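Local coordinates for phosphopantetheine attachment site family protein (Acinetobacter baumannii, PDB 4HKG) that probably serves as a free-standing peptidyl carrier protein, holding intermediates on a phosphopantetheine arm in a secondary-metabolite pathway of the non-ribosomal peptide type, at residues L52-L60 against L74-L82. Sequence-based numbering, arbitrary orientation. Where two conformers were deposited one is given.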
loop_
_atom_site.group_PDB
_atom_site.type_symbol
_atom_site.label_atom_id
_atom_site.label_comp_id
_atom_site.label_asym_id
_atom_site.label_seq_id
_atom_site.Cartn_x
_atom_site.Cartn_y
_atom_site.Cartn_z
ATOM N N LEU A 52 -3.207 -5.254 5.056
ATOM C CA LEU A 52 -3.674 -5.774 3.780
ATOM C C LEU A 52 -3.943 -7.278 3.850
ATOM O O LEU A 52 -4.872 -7.771 3.206
ATOM C CB LEU A 52 -2.698 -5.434 2.652
ATOM C CG LEU A 52 -2.692 -3.962 2.230
ATOM C CD1 LEU A 52 -1.504 -3.690 1.304
ATOM C CD2 LEU A 52 -4.008 -3.549 1.577
ATOM N N GLU A 53 -3.154 -8.014 4.634
ATOM C CA GLU A 53 -3.447 -9.433 4.844
ATOM C C GLU A 53 -4.810 -9.601 5.499
ATOM O O GLU A 53 -5.593 -10.467 5.105
ATOM C CB GLU A 53 -2.386 -10.106 5.708
ATOM C CG GLU A 53 -1.028 -10.210 5.046
ATOM C CD GLU A 53 -0.023 -10.944 5.903
ATOM O OE1 GLU A 53 -0.053 -10.772 7.142
ATOM O OE2 GLU A 53 0.788 -11.712 5.344
ATOM N N ASP A 54 -5.087 -8.769 6.503
ATOM C CA ASP A 54 -6.373 -8.802 7.194
ATOM C C ASP A 54 -7.528 -8.537 6.237
ATOM O O ASP A 54 -8.585 -9.144 6.360
ATOM C CB ASP A 54 -6.427 -7.768 8.325
ATOM C CG ASP A 54 -5.437 -8.047 9.438
ATOM O OD1 ASP A 54 -4.991 -9.205 9.587
ATOM O OD2 ASP A 54 -5.101 -7.087 10.169
ATOM N N LEU A 55 -7.327 -7.630 5.286
ATOM C CA LEU A 55 -8.386 -7.248 4.351
ATOM C C LEU A 55 -8.541 -8.190 3.151
ATOM O O LEU A 55 -9.648 -8.334 2.641
ATOM C CB LEU A 55 -8.159 -5.821 3.839
ATOM C CG LEU A 55 -8.101 -4.690 4.869
ATOM C CD1 LEU A 55 -7.777 -3.359 4.189
ATOM C CD2 LEU A 55 -9.400 -4.581 5.652
ATOM N N THR A 56 -7.446 -8.813 2.702
ATOM C CA THR A 56 -7.446 -9.585 1.447
ATOM C C THR A 56 -7.352 -11.097 1.610
ATOM O O THR A 56 -7.602 -11.829 0.652
ATOM C CB THR A 56 -6.274 -9.189 0.531
ATOM O OG1 THR A 56 -5.043 -9.611 1.137
ATOM C CG2 THR A 56 -6.243 -7.689 0.290
ATOM N N LYS A 57 -6.960 -11.552 2.800
ATOM C CA LYS A 57 -6.702 -12.973 3.076
ATOM C C LYS A 57 -5.480 -13.518 2.329
ATOM O O LYS A 57 -5.227 -14.727 2.331
ATOM C CB LYS A 57 -7.931 -13.848 2.793
ATOM C CG LYS A 57 -9.205 -13.366 3.471
ATOM N N LEU A 58 -4.721 -12.627 1.701
ATOM C CA LEU A 58 -3.482 -13.010 1.038
ATOM C C LEU A 58 -2.343 -13.009 2.041
ATOM O O LEU A 58 -2.399 -12.306 3.052
ATOM C CB LEU A 58 -3.144 -12.011 -0.063
ATOM C CG LEU A 58 -4.111 -11.869 -1.235
ATOM C CD1 LEU A 58 -3.719 -10.645 -2.056
ATOM C CD2 LEU A 58 -4.081 -13.121 -2.090
ATOM N N GLU A 59 -1.310 -13.793 1.759
ATOM C CA GLU A 59 -0.058 -13.677 2.487
ATOM C C GLU A 59 0.774 -12.641 1.759
ATOM O O GLU A 59 1.000 -12.758 0.557
ATOM C CB GLU A 59 0.675 -15.012 2.523
ATOM C CG GLU A 59 1.979 -14.961 3.290
ATOM C CD GLU A 59 2.306 -16.277 3.958
ATOM O OE1 GLU A 59 3.348 -16.349 4.639
ATOM O OE2 GLU A 59 1.516 -17.235 3.804
ATOM N N LEU A 60 1.216 -11.622 2.486
ATOM C CA LEU A 60 1.880 -10.466 1.885
ATOM C C LEU A 60 3.083 -10.064 2.720
ATOM O O LEU A 60 2.924 -9.598 3.846
ATOM C CB LEU A 60 0.911 -9.287 1.798
ATOM C CG LEU A 60 -0.365 -9.516 0.993
ATOM C CD1 LEU A 60 -1.347 -8.394 1.277
ATOM C CD2 LEU A 60 -0.065 -9.585 -0.493
ATOM N N LEU A 74 1.795 -1.196 -5.800
ATOM C CA LEU A 74 1.299 -2.211 -4.880
ATOM C C LEU A 74 -0.157 -2.565 -5.188
ATOM O O LEU A 74 -0.540 -3.733 -5.133
ATOM C CB LEU A 74 1.468 -1.768 -3.427
ATOM C CG LEU A 74 1.145 -2.815 -2.355
ATOM C CD1 LEU A 74 2.043 -4.049 -2.470
ATOM C CD2 LEU A 74 1.270 -2.180 -0.979
ATOM N N ALA A 75 -0.964 -1.568 -5.546
ATOM C CA ALA A 75 -2.350 -1.813 -5.946
ATOM C C ALA A 75 -2.423 -2.720 -7.164
ATOM O O ALA A 75 -3.249 -3.640 -7.213
ATOM C CB ALA A 75 -3.065 -0.507 -6.225
ATOM N N GLU A 76 -1.554 -2.462 -8.143
ATOM C CA GLU A 76 -1.469 -3.284 -9.341
ATOM C C GLU A 76 -1.168 -4.731 -8.968
ATOM O O GLU A 76 -1.767 -5.661 -9.512
ATOM C CB GLU A 76 -0.387 -2.733 -10.279
ATOM C CG GLU A 76 -0.187 -3.537 -11.551
ATOM C CD GLU A 76 -1.064 -3.065 -12.685
ATOM O OE1 GLU A 76 -1.651 -1.970 -12.561
ATOM O OE2 GLU A 76 -1.158 -3.780 -13.705
ATOM N N TYR A 77 -0.235 -4.918 -8.038
ATOM C CA TYR A 77 0.122 -6.252 -7.571
ATOM C C TYR A 77 -1.072 -6.974 -6.936
ATOM O O TYR A 77 -1.333 -8.139 -7.242
ATOM C CB TYR A 77 1.307 -6.194 -6.602
ATOM C CG TYR A 77 1.662 -7.537 -6.022
ATOM C CD1 TYR A 77 2.369 -8.465 -6.767
ATOM C CD2 TYR A 77 1.278 -7.883 -4.732
ATOM C CE1 TYR A 77 2.693 -9.698 -6.247
ATOM C CE2 TYR A 77 1.599 -9.122 -4.200
ATOM C CZ TYR A 77 2.304 -10.021 -4.966
ATOM O OH TYR A 77 2.637 -11.257 -4.463
ATOM N N LEU A 78 -1.805 -6.271 -6.070
ATOM C CA LEU A 78 -2.964 -6.873 -5.418
ATOM C C LEU A 78 -4.008 -7.332 -6.419
ATOM O O LEU A 78 -4.548 -8.431 -6.295
ATOM C CB LEU A 78 -3.604 -5.911 -4.414
ATOM C CG LEU A 78 -2.761 -5.580 -3.191
ATOM C CD1 LEU A 78 -3.565 -4.720 -2.244
ATOM C CD2 LEU A 78 -2.293 -6.850 -2.491
ATOM N N VAL A 79 -4.294 -6.498 -7.412
ATOM C CA VAL A 79 -5.246 -6.885 -8.451
ATOM C C VAL A 79 -4.795 -8.170 -9.147
ATOM O O VAL A 79 -5.597 -9.075 -9.370
ATOM C CB VAL A 79 -5.459 -5.766 -9.498
ATOM C CG1 VAL A 79 -6.265 -6.276 -10.685
ATOM C CG2 VAL A 79 -6.157 -4.581 -8.862
ATOM N N SER A 80 -3.507 -8.237 -9.468
ATOM C CA SER A 80 -2.941 -9.407 -10.128
ATOM C C SER A 80 -3.099 -10.662 -9.280
ATOM O O SER A 80 -3.437 -11.726 -9.793
ATOM C CB SER A 80 -1.462 -9.176 -10.450
ATOM O OG SER A 80 -1.309 -8.230 -11.493
ATOM N N GLU A 81 -2.862 -10.524 -7.980
ATOM C CA GLU A 81 -2.915 -11.658 -7.067
ATOM C C GLU A 81 -4.332 -12.160 -6.857
ATOM O O GLU A 81 -4.545 -13.345 -6.619
ATOM C CB GLU A 81 -2.302 -11.297 -5.717
ATOM C CG GLU A 81 -0.803 -11.129 -5.753
ATOM C CD GLU A 81 -0.086 -12.414 -6.123
ATOM O OE1 GLU A 81 -0.191 -13.401 -5.364
ATOM O OE2 GLU A 81 0.581 -12.445 -7.177
ATOM N N LEU A 82 -5.299 -11.254 -6.944
ATOM C CA LEU A 82 -6.682 -11.586 -6.641
ATOM C C LEU A 82 -7.486 -11.928 -7.890
ATOM O O LEU A 82 -8.626 -12.386 -7.796
ATOM C CB LEU A 82 -7.336 -10.431 -5.879
ATOM C CG LEU A 82 -6.753 -10.212 -4.480
ATOM C CD1 LEU A 82 -7.147 -8.857 -3.923
ATOM C CD2 LEU A 82 -7.200 -11.323 -3.536
HETATM O O HOH W 1 0.164 -12.827 -2.003
#
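L58 lays its isobutyl group obliquely over the side chain of L82, CD1 standing 3.8 Å from L82 CD2, and the same methyl touches CB of E81. It comes from the turn that follows helix 42-56, where K57 has left helical geometry with a positive phi of 67°. Deeper in the interface L78 is shared: its CD1 meets CD2 of L52 at 4.0 Å, while its CD2 packs against both L58 and L60. L60 CD2 also reaches the edge of the Y77 ring, near the ring plane, 4.1 Å from CE2. E81 CG lies over one face of that ring, offset toward the rim. L52 and L74 approach tip to tip, CD1 to CD2 at 3.9 Å. There chi1 of -173° sets L74 CG anti to N, and chi2 turns CD2 to L52.

Polar groups act mainly within each segment. T56 OG1 donates to L52 O, from the opposite face of that carbonyl to T56 N, and accepts from L58 N at 3.1 Å, which makes an ST turn at the C-terminal end of the helix. E53 OE2 uses its anti lone pair to take L60 N in a nearly straight bond (2.9 Å, 178°), pinning the returning chain to the helix. One water gives a firm bond to E59 O and a weak one to E81 OE1.

L17 touches L52, and W10 touches both T56 and L82, so helix 7-22 bridges the two segments; Y77 stacks on Y68 within the small helical bundle of carrier proteins. At closest approach the axes of 52-56 and 74-82 are 13.0 Å apart, a distance spanned partly by L58 and L60 from beyond the helix; direct association is apolar, while internal hydrogen bonds set the turn that presents L58 and L60.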